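Local coordinates for alpha-rhamnosidase (Dictyoglomus thermophilum, PDB 6I60), which probably hydrolyses terminal non-reducing alpha-L-rhamnose residues from alpha-L-rhamnosides, including those of natural flavonoids, at residues W484-L487 with S488-S492. Sequence-based numbering, arbitrary orientation.
Sequences WGQL and SNLMS
S488 turns its hydroxyl back along the helix onto the carbonyl of W484, one turn earlier: OG donates to W484 O over 2.9 Å. The same oxygen takes the backbone bond from S488 N, also 2.9 Å, and the two donors approach from opposite faces of the carbonyl plane. The side chain can do this because OG lies beside its own backbone N and anti to the carbonyl carbon (chi1 -81°); serine, short and hydroxylated, suits a buried place where a helix carbonyl can take a second bond.

ND2 of N489 reaches back to G485 O in a weak bond of 3.2 Å. At this C-terminal end of helix 473-488, within the six-hairpin glycosidase domain, N489 N bonds mainly to Q486 O (2.9 Å) and only weakly to G485 O; L490 N then goes to L487 O, so the bonding shifts to i-to-i+3 as the helix ends. Asparagine suits this spot because its buried amide donates and accepts at once: ND2 also bonds to N819 O, and OD1 is held by T495 OG1.

L490 folds back across the last turn. Its CD1 meets CD2 of L487 at 4.1 Å, the two side chains crossing at a slant; leucine gives both positions branched apolar ends that can meet across the turn. Q486, bent at chi2 (63°), brings the end of its side chain against the CD2 branch of L490.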
# COMPACT_ATOMS: atom_id res chain seq x y z
N TRP A 484 -12.02 0.96 1.75
CA TRP A 484 -12.10 1.78 0.54
C TRP A 484 -11.17 2.98 0.62
O TRP A 484 -10.63 3.41 -0.41
CB TRP A 484 -13.54 2.25 0.32
CG TRP A 484 -14.42 1.20 -0.29
CD1 TRP A 484 -15.10 0.23 0.37
CD2 TRP A 484 -14.71 1.03 -1.68
NE1 TRP A 484 -15.80 -0.54 -0.52
CE2 TRP A 484 -15.58 -0.07 -1.79
CE3 TRP A 484 -14.32 1.70 -2.85
CZ2 TRP A 484 -16.07 -0.52 -3.02
CZ3 TRP A 484 -14.81 1.26 -4.06
CH2 TRP A 484 -15.68 0.16 -4.14
N GLY A 485 -10.96 3.53 1.81
CA GLY A 485 -10.08 4.68 1.94
C GLY A 485 -8.62 4.33 1.72
O GLY A 485 -7.88 5.10 1.10
N GLN A 486 -8.19 3.17 2.22
CA GLN A 486 -6.81 2.75 2.02
C GLN A 486 -6.53 2.48 0.55
O GLN A 486 -5.53 2.95 -0.01
CB GLN A 486 -6.50 1.52 2.87
CG GLN A 486 -5.08 1.01 2.73
CD GLN A 486 -4.05 2.01 3.21
OE1 GLN A 486 -3.76 2.11 4.40
NE2 GLN A 486 -3.49 2.78 2.28
N LEU A 487 -7.41 1.71 -0.11
CA LEU A 487 -7.25 1.45 -1.53
C LEU A 487 -7.31 2.73 -2.34
O LEU A 487 -6.58 2.89 -3.33
CB LEU A 487 -8.32 0.47 -2.00
CG LEU A 487 -8.24 -0.94 -1.41
CD1 LEU A 487 -9.15 -1.90 -2.16
CD2 LEU A 487 -6.80 -1.43 -1.43
N SER A 488 -8.16 3.68 -1.93
CA SER A 488 -8.22 4.97 -2.59
C SER A 488 -6.90 5.73 -2.51
O SER A 488 -6.64 6.60 -3.35
CB SER A 488 -9.33 5.82 -1.98
OG SER A 488 -10.59 5.46 -2.53
N ASN A 489 -6.06 5.41 -1.53
CA ASN A 489 -4.80 6.10 -1.32
C ASN A 489 -3.60 5.20 -1.60
O ASN A 489 -2.56 5.31 -0.93
CB ASN A 489 -4.73 6.65 0.11
CG ASN A 489 -5.49 7.95 0.25
OD1 ASN A 489 -5.20 8.94 -0.41
ND2 ASN A 489 -6.49 7.95 1.13
N LEU A 490 -3.73 4.30 -2.58
CA LEU A 490 -2.64 3.42 -3.00
C LEU A 490 -2.48 3.59 -4.51
O LEU A 490 -3.13 2.89 -5.29
CB LEU A 490 -2.92 1.97 -2.62
CG LEU A 490 -2.81 1.62 -1.13
CD1 LEU A 490 -3.08 0.13 -0.91
CD2 LEU A 490 -1.45 2.00 -0.57
N MET A 491 -1.63 4.53 -4.91
CA MET A 491 -1.35 4.80 -6.32
C MET A 491 0.16 4.68 -6.54
O MET A 491 0.83 5.68 -6.83
CB MET A 491 -1.87 6.18 -6.72
CG MET A 491 -3.37 6.34 -6.59
SD MET A 491 -4.26 5.24 -7.71
CE MET A 491 -3.39 5.56 -9.23
N SER A 492 0.69 3.47 -6.38
CA SER A 492 2.12 3.18 -6.43
C SER A 492 2.86 3.82 -5.26
O SER A 492 3.98 3.42 -4.93
CB SER A 492 2.73 3.62 -7.76
OG SER A 492 3.04 5.01 -7.75